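Local coordinates for uncharacterized protein (Bacteroides ovatus CL02T12C04, PDB 6PTM) that probably hydrolyses carrageenan from the chain ends, as an exo-acting carrageenase of glycoside hydrolase family 42, at residues G49-L54 against E126-S131; K56-A61 against S133-V138; N67-E72 against L146-V151. All blocks are in the same frame, centred on the assembly; numbering follows the deposited sequence. Where two conformers were deposited one is given.

How the interactions relate
Interactions 1 and 2 are successive steps of one helix pair: both join helix 44-63 to helix 109-139, the second picking up where the first leaves off, with centres about 10 Å apart. Interaction 3 lies about 13 Å from interaction 2 and about 17 Å from interaction 1, centre to centre, where helix 69-90 begins. Helix 69-90 touches residues of interactions 1 and 2 and provides a segment of interaction 3. Leu-54 CD2 of interaction 1 rests 3.8 Å from Glu-71 O, and Glu-134 OE1 of interaction 2 forms a 2.9 Å salt bridge with Lys-70 NZ. All three centres lie 26 to 36 Å from the centre of the chain, and none of the three contacts involves a ligand.

Interaction 1: G49-L54 against E126-S131; sequences GKINEL and EMMNSS
Met-128 of helix 109-139 pushes into the surface formed by Lys-50, Ile-51 and Leu-54 of helix 44-63, within the N-terminal helical bundle. The two segments run in nearly the same direction, 26° apart, with their axes 9.2 Å from each other at closest approach. The backbones come nearest at Lys-50 and Met-128, whose CB atoms lie 3.5 Å apart. From there the methionine bends twice, and its sulfur lies over the turn of the opposite helix, where SD touches CA and CG1 of Ile-51. Leu-54 meets the methionine at about a right angle. Leu-54 CD2 touches both Met-128 SD and Ser-131 CB, each at 3.6 Å, while CD1 packs on the same serine carbon.

The edge of the contact is polar. A bend at chi2 (-65°) swings the lysine chain across to Asn-129, where Lys-50 NZ donates a 2.9 Å hydrogen bond to Asn-129 OD1. The nitrogen lies in the amide plane, on a lone pair of OD1. Ser-131 turns its hydroxyl back to its own helix, and OG donates to Met-127 O at 2.8 Å. That carbonyl also receives Ser-131 N, from the opposite face of its plane.

Helix 69-90 closes the apolar side: Ile-51 touches Leu-75 and Met-82, and Met-128 touches Ala-78. The buried middle is therefore held by dispersion contacts around a thioether, while at the partly exposed edge Lys-50, probably charged, donates one hydrogen bond to the neutral amide of Asn-129.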
loop_
_atom_site.group_PDB
_atom_site.type_symbol
_atom_site.label_atom_id
_atom_site.label_comp_id
_atom_site.label_asym_id
_atom_site.label_seq_id
_atom_site.Cartn_x
_atom_site.Cartn_y
_atom_site.Cartn_z
ATOM N N GLY A 49 29.101 9.686 -24.343
ATOM C CA GLY A 49 30.435 9.210 -23.924
ATOM C C GLY A 49 30.386 8.269 -22.719
ATOM O O GLY A 49 30.916 7.165 -22.822
ATOM N N LYS A 50 29.777 8.679 -21.607
ATOM C CA LYS A 50 29.642 7.847 -20.371
ATOM C C LYS A 50 28.840 6.575 -20.639
ATOM O O LYS A 50 29.205 5.507 -20.100
ATOM C CB LYS A 50 28.970 8.662 -19.271
ATOM C CG LYS A 50 29.774 9.860 -18.808
ATOM C CD LYS A 50 31.057 9.443 -18.153
ATOM C CE LYS A 50 31.817 10.659 -17.689
ATOM N NZ LYS A 50 32.788 10.295 -16.639
ATOM N N ILE A 51 27.795 6.678 -21.463
ATOM C CA ILE A 51 26.961 5.511 -21.833
ATOM C C ILE A 51 27.839 4.492 -22.558
ATOM O O ILE A 51 27.785 3.268 -22.211
ATOM C CB ILE A 51 25.772 5.967 -22.687
ATOM C CG1 ILE A 51 24.788 6.780 -21.847
ATOM C CG2 ILE A 51 25.117 4.784 -23.360
ATOM C CD1 ILE A 51 23.611 7.332 -22.646
ATOM N N ASN A 52 28.594 4.941 -23.566
ATOM C CA ASN A 52 29.492 4.026 -24.326
ATOM C C ASN A 52 30.502 3.409 -23.352
ATOM O O ASN A 52 30.835 2.253 -23.513
ATOM C CB ASN A 52 30.197 4.743 -25.482
ATOM C CG ASN A 52 29.246 5.239 -26.558
ATOM O OD1 ASN A 52 28.127 4.738 -26.717
ATOM N ND2 ASN A 52 29.674 6.237 -27.317
ATOM N N GLU A 53 30.981 4.164 -22.372
ATOM C CA GLU A 53 32.012 3.687 -21.417
ATOM C C GLU A 53 31.384 2.564 -20.578
ATOM O O GLU A 53 31.972 1.452 -20.523
ATOM C CB GLU A 53 32.518 4.870 -20.596
ATOM C CG GLU A 53 33.828 4.612 -19.857
ATOM C CD GLU A 53 34.204 5.666 -18.832
ATOM O OE1 GLU A 53 33.853 6.824 -19.035
ATOM O OE2 GLU A 53 34.840 5.318 -17.820
ATOM N N LEU A 54 30.203 2.809 -19.991
ATOM C CA LEU A 54 29.498 1.773 -19.194
ATOM C C LEU A 54 29.215 0.545 -20.052
ATOM O O LEU A 54 29.408 -0.557 -19.536
ATOM C CB LEU A 54 28.195 2.297 -18.589
ATOM C CG LEU A 54 27.503 1.264 -17.698
ATOM C CD1 LEU A 54 28.441 0.766 -16.600
ATOM C CD2 LEU A 54 26.218 1.822 -17.105
ATOM N N GLU A 126 25.430 11.332 -14.023
ATOM C CA GLU A 126 25.586 10.927 -12.598
ATOM C C GLU A 126 25.391 9.412 -12.504
ATOM O O GLU A 126 26.198 8.724 -11.841
ATOM C CB GLU A 126 24.559 11.604 -11.692
ATOM C CG GLU A 126 24.570 13.118 -11.751
ATOM C CD GLU A 126 25.751 13.789 -11.084
ATOM O OE1 GLU A 126 26.484 13.097 -10.352
ATOM O OE2 GLU A 126 25.932 15.008 -11.300
ATOM N N MET A 127 24.357 8.900 -13.171
ATOM C CA MET A 127 23.976 7.474 -13.108
ATOM C C MET A 127 25.064 6.611 -13.761
ATOM O O MET A 127 25.394 5.532 -13.227
ATOM C CB MET A 127 22.628 7.284 -13.804
ATOM C CG MET A 127 22.178 5.854 -13.864
ATOM S SD MET A 127 20.399 5.698 -14.231
ATOM C CE MET A 127 20.364 6.335 -15.907
ATOM N N MET A 128 25.610 7.049 -14.892
ATOM C CA MET A 128 26.738 6.326 -15.531
ATOM C C MET A 128 27.979 6.412 -14.634
ATOM O O MET A 128 28.601 5.374 -14.458
ATOM C CB MET A 128 27.038 6.884 -16.922
ATOM C CG MET A 128 25.875 6.751 -17.925
ATOM S SD MET A 128 25.345 5.088 -18.280
ATOM C CE MET A 128 24.034 4.883 -17.073
ATOM N N ASN A 129 28.288 7.559 -14.035
ATOM C CA ASN A 129 29.464 7.672 -13.130
ATOM C C ASN A 129 29.281 6.696 -11.952
ATOM O O ASN A 129 30.237 5.999 -11.644
ATOM C CB ASN A 129 29.707 9.095 -12.615
ATOM C CG ASN A 129 30.291 10.030 -13.659
ATOM O OD1 ASN A 129 30.871 9.580 -14.638
ATOM N ND2 ASN A 129 30.107 11.333 -13.491
ATOM N N SER A 130 28.101 6.623 -11.320
ATOM C CA SER A 130 27.836 5.679 -10.204
ATOM C C SER A 130 28.000 4.229 -10.679
ATOM O O SER A 130 28.594 3.403 -9.939
ATOM C CB SER A 130 26.459 5.919 -9.577
ATOM O OG SER A 130 26.403 7.227 -8.997
ATOM N N SER A 131 27.418 3.885 -11.823
ATOM C CA SER A 131 27.445 2.517 -12.390
ATOM C C SER A 131 28.896 2.136 -12.683
ATOM O O SER A 131 29.296 1.073 -12.222
ATOM C CB SER A 131 26.592 2.393 -13.615
ATOM O OG SER A 131 25.242 2.754 -13.308
#

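Interaction 2: K56-A61 against S133-V138; sequences KLIAKA and SELEAV
Leu-135 is the main bump here, and the hollow that receives it is formed by Leu-57, Ile-58 and Ala-61 on helix 44-63. Its CD1 lies 3.8 Å from Ala-61 CB. The other branch, CD2, goes deeper: it sits 3.8 Å from Leu-57 CG, touches the same alanine methyl, and reaches within 4.1 Å of Ile-58 CG1. Alanine's small side chain leaves room for both leucine methyls.

Leu-57 interlocks with it in turn. The two leucines pass alongside each other pointing opposite ways; CG anti to the backbone nitrogen (chi1 -171° for Leu-57) directs each side chain to the facing helix. Leu-57 CD2 fits beside Leu-135 CB and settles 3.6 Å from Glu-136 CG. Leu-57 CD1 lies over the face of the Glu-136 carboxylate, 3.9 Å from CD in the conformer given, one of two. The aliphatic part of Glu-136 thus borders the leucine on the outer side.

Further along helix 109-139, Met-139 touches Leu-57 and Ala-61; Ile-58 and Leu-135 both rest on Glu-71 of helix 69-90. With segment directions only 21° apart and axes 10.6 Å from each other, this is the interlocking of near-parallel helices found in helical bundles.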
loop_
_atom_site.group_PDB
_atom_site.type_symbol
_atom_site.label_atom_id
_atom_site.label_comp_id
_atom_site.label_asym_id
_atom_site.label_seq_id
_atom_site.Cartn_x
_atom_site.Cartn_y
_atom_site.Cartn_z
ATOM N N LYS A 56 30.902 -0.748 -22.595
ATOM C CA LYS A 56 32.122 -1.586 -22.742
ATOM C C LYS A 56 32.474 -2.223 -21.389
ATOM O O LYS A 56 32.913 -3.365 -21.378
ATOM C CB LYS A 56 33.296 -0.758 -23.261
ATOM C CG LYS A 56 32.962 0.116 -24.457
ATOM C CD LYS A 56 34.012 0.098 -25.519
ATOM C CE LYS A 56 35.362 0.537 -25.001
ATOM N NZ LYS A 56 35.568 1.985 -25.227
ATOM N N LEU A 57 32.319 -1.512 -20.277
ATOM C CA LEU A 57 32.694 -2.057 -18.942
ATOM C C LEU A 57 31.786 -3.246 -18.634
ATOM O O LEU A 57 32.272 -4.262 -18.115
ATOM C CB LEU A 57 32.562 -0.968 -17.874
ATOM C CG LEU A 57 33.116 -1.354 -16.506
ATOM C CD1 LEU A 57 34.625 -1.545 -16.577
ATOM C CD2 LEU A 57 32.772 -0.280 -15.484
ATOM N N ILE A 58 30.512 -3.149 -19.004
ATOM C CA ILE A 58 29.563 -4.279 -18.846
ATOM C C ILE A 58 30.076 -5.495 -19.625
ATOM O O ILE A 58 30.076 -6.605 -19.061
ATOM C CB ILE A 58 28.133 -3.873 -19.250
ATOM C CG1 ILE A 58 27.525 -2.973 -18.167
ATOM C CG2 ILE A 58 27.287 -5.106 -19.550
ATOM C CD1 ILE A 58 26.275 -2.260 -18.611
ATOM N N ALA A 59 30.479 -5.319 -20.884
ATOM C CA ALA A 59 30.940 -6.460 -21.722
ATOM C C ALA A 59 32.150 -7.087 -21.033
ATOM O O ALA A 59 32.149 -8.317 -20.894
ATOM C CB ALA A 59 31.227 -6.026 -23.147
ATOM N N LYS A 60 33.092 -6.272 -20.546
ATOM C CA LYS A 60 34.300 -6.754 -19.829
ATOM C C LYS A 60 33.902 -7.492 -18.538
ATOM O O LYS A 60 34.328 -8.651 -18.389
ATOM C CB LYS A 60 35.256 -5.593 -19.566
ATOM C CG LYS A 60 36.675 -6.004 -19.200
ATOM C CD LYS A 60 37.604 -4.813 -19.019
ATOM C CE LYS A 60 39.036 -5.229 -18.775
ATOM N NZ LYS A 60 39.798 -4.156 -18.100
ATOM N N ALA A 61 33.095 -6.902 -17.643
ATOM C CA ALA A 61 32.644 -7.598 -16.398
ATOM C C ALA A 61 31.961 -8.947 -16.701
ATOM O O ALA A 61 32.246 -9.927 -16.000
ATOM C CB ALA A 61 31.714 -6.719 -15.599
ATOM N N SER A 133 31.759 3.420 -11.458
ATOM C CA SER A 133 32.484 3.300 -10.162
ATOM C C SER A 133 32.144 1.992 -9.467
ATOM O O SER A 133 33.063 1.318 -8.965
ATOM C CB SER A 133 32.158 4.423 -9.277
ATOM O OG SER A 133 32.668 5.570 -9.888
ATOM N N GLU A 134 30.862 1.675 -9.391
ATOM C CA GLU A 134 30.446 0.463 -8.674
ATOM C C GLU A 134 31.026 -0.760 -9.387
ATOM O O GLU A 134 31.664 -1.599 -8.721
ATOM C CB GLU A 134 28.928 0.316 -8.551
ATOM C CG GLU A 134 28.564 -0.943 -7.759
ATOM C CD GLU A 134 27.105 -1.100 -7.375
ATOM O OE1 GLU A 134 26.339 -0.203 -7.696
ATOM O OE2 GLU A 134 26.736 -2.170 -6.809
ATOM N N LEU A 135 30.788 -0.902 -10.686
ATOM C CA LEU A 135 31.230 -2.122 -11.411
ATOM C C LEU A 135 32.767 -2.264 -11.372
ATOM O O LEU A 135 33.228 -3.422 -11.232
ATOM C CB LEU A 135 30.684 -2.066 -12.837
ATOM C CG LEU A 135 30.801 -3.355 -13.642
ATOM C CD1 LEU A 135 30.251 -4.560 -12.892
ATOM C CD2 LEU A 135 30.103 -3.191 -14.995
ATOM N N GLU A 136 33.526 -1.179 -11.488
ATOM C CA GLU A 136 35.012 -1.255 -11.413
ATOM C C GLU A 136 35.423 -1.789 -10.033
ATOM O O GLU A 136 36.323 -2.630 -10.000
ATOM C CB GLU A 136 35.637 0.098 -11.726
ATOM C CG GLU A 136 35.419 0.527 -13.167
ATOM C CD GLU A 136 36.670 0.526 -14.028
ATOM O OE1 GLU A 136 37.521 -0.385 -13.832
ATOM O OE2 GLU A 136 36.782 1.421 -14.884
ATOM N N ALA A 137 34.753 -1.382 -8.955
ATOM C CA ALA A 137 35.002 -1.902 -7.597
ATOM C C ALA A 137 34.641 -3.386 -7.528
ATOM O O ALA A 137 35.366 -4.147 -6.854
ATOM C CB ALA A 137 34.230 -1.080 -6.584
ATOM N N VAL A 138 33.501 -3.767 -8.108
ATOM C CA VAL A 138 33.079 -5.186 -8.142
ATOM C C VAL A 138 34.133 -5.991 -8.926
ATOM O O VAL A 138 34.520 -7.064 -8.448
ATOM C CB VAL A 138 31.675 -5.361 -8.727
ATOM C CG1 VAL A 138 31.384 -6.828 -8.965
ATOM C CG2 VAL A 138 30.606 -4.731 -7.830
#

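Interaction 3: N67-E72 against L146-V151; sequences NTLKEE and LPTPVV
Asn-67 faces Thr-148 just before helix 69-90 begins, and its side chain makes most of the polar contact with the 146-151 loop. CB points toward that loop. With CG anti to the backbone nitrogen (chi1 -173°), the amide extends outward until CG lies 4.1 Å from Thr-148 O. There the two ends of the amide part company. OD1 turns to its own chain and accepts from Leu-69 N at 3.0 Å, with an N-H...O angle of 156° and the donor 26° from the amide plane. This is an Asx turn, and it fixes the amide's orientation at the helix start. ND2 goes the other way, to the loop: it lies 2.8 Å from Thr-148 O and 3.6 Å from Thr-148 CG2, and it donates to water 1 at 2.7 Å. The same water accepts from Thr-148 N, so a single solvent molecule links the asparagine to the loop backbone.

Leu-69 brings one methyl to the loop. Its CD2 lies against Pro-149 O at 3.5 Å; its apolar packing is the loose contact to Val-150 CG2, 4.4 Å away. Thr-148 OG1 is hydrogen-bonded to Ile-545 O.

Helix 534-549 stands behind both partners: Leu-69 touches Ile-545, while Thr-148 and Pro-149 touch Asn-548. Arg-145, in the same loop just before residues 146-151, hydrogen-bonds to Asn-67 O and forms a salt bridge with Glu-71. Thr-68 rests on Ile-58 and Ala-61 of helix 44-63. The contact thus sits at the surface where the first turn of helix 69-90 meets the connection from helix 109-139 to strand 157-159, with helix 534-549 alongside.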
loop_
_atom_site.group_PDB
_atom_site.type_symbol
_atom_site.label_atom_id
_atom_site.label_comp_id
_atom_site.label_asym_id
_atom_site.label_seq_id
_atom_site.Cartn_x
_atom_site.Cartn_y
_atom_site.Cartn_z
ATOM N N ASN A 67 27.528 -10.886 -12.637
ATOM C CA ASN A 67 26.114 -10.567 -12.956
ATOM C C ASN A 67 25.967 -9.043 -13.100
ATOM O O ASN A 67 25.904 -8.327 -12.044
ATOM C CB ASN A 67 25.151 -11.079 -11.872
ATOM C CG ASN A 67 23.702 -10.919 -12.274
ATOM O OD1 ASN A 67 23.412 -10.128 -13.186
ATOM N ND2 ASN A 67 22.795 -11.656 -11.640
ATOM N N THR A 68 25.864 -8.542 -14.342
ATOM C CA THR A 68 25.807 -7.089 -14.647
ATOM C C THR A 68 24.349 -6.628 -14.805
ATOM O O THR A 68 24.127 -5.587 -15.446
ATOM C CB THR A 68 26.578 -6.727 -15.925
ATOM O OG1 THR A 68 26.157 -7.597 -16.971
ATOM C CG2 THR A 68 28.066 -6.833 -15.760
ATOM N N LEU A 69 23.372 -7.346 -14.259
ATOM C CA LEU A 69 21.942 -6.940 -14.386
ATOM C C LEU A 69 21.766 -5.472 -13.965
ATOM O O LEU A 69 21.086 -4.716 -14.676
ATOM C CB LEU A 69 21.043 -7.870 -13.568
ATOM C CG LEU A 69 19.568 -7.500 -13.528
ATOM C CD1 LEU A 69 18.947 -7.524 -14.935
ATOM C CD2 LEU A 69 18.827 -8.461 -12.606
ATOM N N LYS A 70 22.358 -5.073 -12.847
ATOM C CA LYS A 70 22.130 -3.721 -12.279
ATOM C C LYS A 70 22.589 -2.668 -13.305
ATOM O O LYS A 70 21.800 -1.807 -13.634
ATOM C CB LYS A 70 22.865 -3.647 -10.949
ATOM C CG LYS A 70 22.710 -2.349 -10.196
ATOM C CD LYS A 70 23.351 -2.426 -8.834
ATOM C CE LYS A 70 23.319 -1.082 -8.146
ATOM N NZ LYS A 70 23.767 -1.191 -6.745
ATOM N N GLU A 71 23.816 -2.795 -13.816
ATOM C CA GLU A 71 24.425 -1.827 -14.763
ATOM C C GLU A 71 23.688 -1.879 -16.107
ATOM O O GLU A 71 23.491 -0.799 -16.723
ATOM C CB GLU A 71 25.923 -2.070 -14.876
ATOM C CG GLU A 71 26.699 -1.685 -13.626
ATOM C CD GLU A 71 26.692 -2.760 -12.551
ATOM O OE1 GLU A 71 26.341 -3.923 -12.878
ATOM O OE2 GLU A 71 27.033 -2.430 -11.389
ATOM N N GLU A 72 23.279 -3.056 -16.567
ATOM C CA GLU A 72 22.464 -3.165 -17.806
ATOM C C GLU A 72 21.136 -2.432 -17.649
ATOM O O GLU A 72 20.645 -1.842 -18.645
ATOM C CB GLU A 72 22.170 -4.615 -18.162
ATOM C CG GLU A 72 23.393 -5.369 -18.640
ATOM C CD GLU A 72 23.088 -6.849 -18.757
ATOM O OE1 GLU A 72 22.000 -7.155 -19.252
ATOM O OE2 GLU A 72 23.858 -7.663 -18.266
ATOM N N LEU A 146 26.143 -9.861 -4.269
ATOM C CA LEU A 146 25.341 -11.064 -4.005
ATOM C C LEU A 146 24.715 -11.528 -5.306
ATOM O O LEU A 146 24.413 -10.697 -6.167
ATOM C CB LEU A 146 24.274 -10.712 -2.979
ATOM C CG LEU A 146 24.822 -10.356 -1.605
ATOM C CD1 LEU A 146 23.682 -10.009 -0.665
ATOM C CD2 LEU A 146 25.665 -11.502 -1.052
ATOM N N PRO A 147 24.474 -12.850 -5.437
ATOM C CA PRO A 147 23.675 -13.366 -6.534
ATOM C C PRO A 147 22.288 -12.714 -6.563
ATOM O O PRO A 147 21.669 -12.498 -5.489
ATOM C CB PRO A 147 23.518 -14.869 -6.225
ATOM C CG PRO A 147 24.635 -15.201 -5.233
ATOM C CD PRO A 147 24.892 -13.904 -4.480
ATOM N N THR A 148 21.765 -12.481 -7.765
ATOM C CA THR A 148 20.429 -11.867 -7.947
ATOM C C THR A 148 19.835 -12.430 -9.232
ATOM O O THR A 148 20.572 -12.655 -10.181
ATOM C CB THR A 148 20.527 -10.333 -7.894
ATOM O OG1 THR A 148 19.215 -9.832 -7.660
ATOM C CG2 THR A 148 21.093 -9.722 -9.154
ATOM N N PRO A 149 18.525 -12.769 -9.246
ATOM C CA PRO A 149 17.919 -13.455 -10.391
ATOM C C PRO A 149 17.624 -12.501 -11.550
ATOM O O PRO A 149 17.357 -11.333 -11.309
ATOM C CB PRO A 149 16.621 -14.010 -9.846
ATOM C CG PRO A 149 16.256 -13.033 -8.735
ATOM C CD PRO A 149 17.581 -12.610 -8.128
ATOM N N VAL A 150 17.758 -13.010 -12.771
ATOM C CA VAL A 150 17.213 -12.388 -13.998
ATOM C C VAL A 150 15.826 -13.014 -14.130
ATOM O O VAL A 150 15.744 -14.149 -14.590
ATOM C CB VAL A 150 18.114 -12.634 -15.226
ATOM C CG1 VAL A 150 17.547 -12.000 -16.480
ATOM C CG2 VAL A 150 19.533 -12.111 -15.007
ATOM N N VAL A 151 14.794 -12.304 -13.660
ATOM C CA VAL A 151 13.413 -12.849 -13.513
ATOM C C VAL A 151 12.756 -12.940 -14.893
ATOM O O VAL A 151 12.543 -11.914 -15.539
ATOM C CB VAL A 151 12.551 -12.013 -12.540
ATOM C CG1 VAL A 151 11.154 -12.580 -12.437
ATOM C CG2 VAL A 151 13.198 -11.911 -11.157
HETATM O O HOH W 1 23.707 -13.454 -9.801
#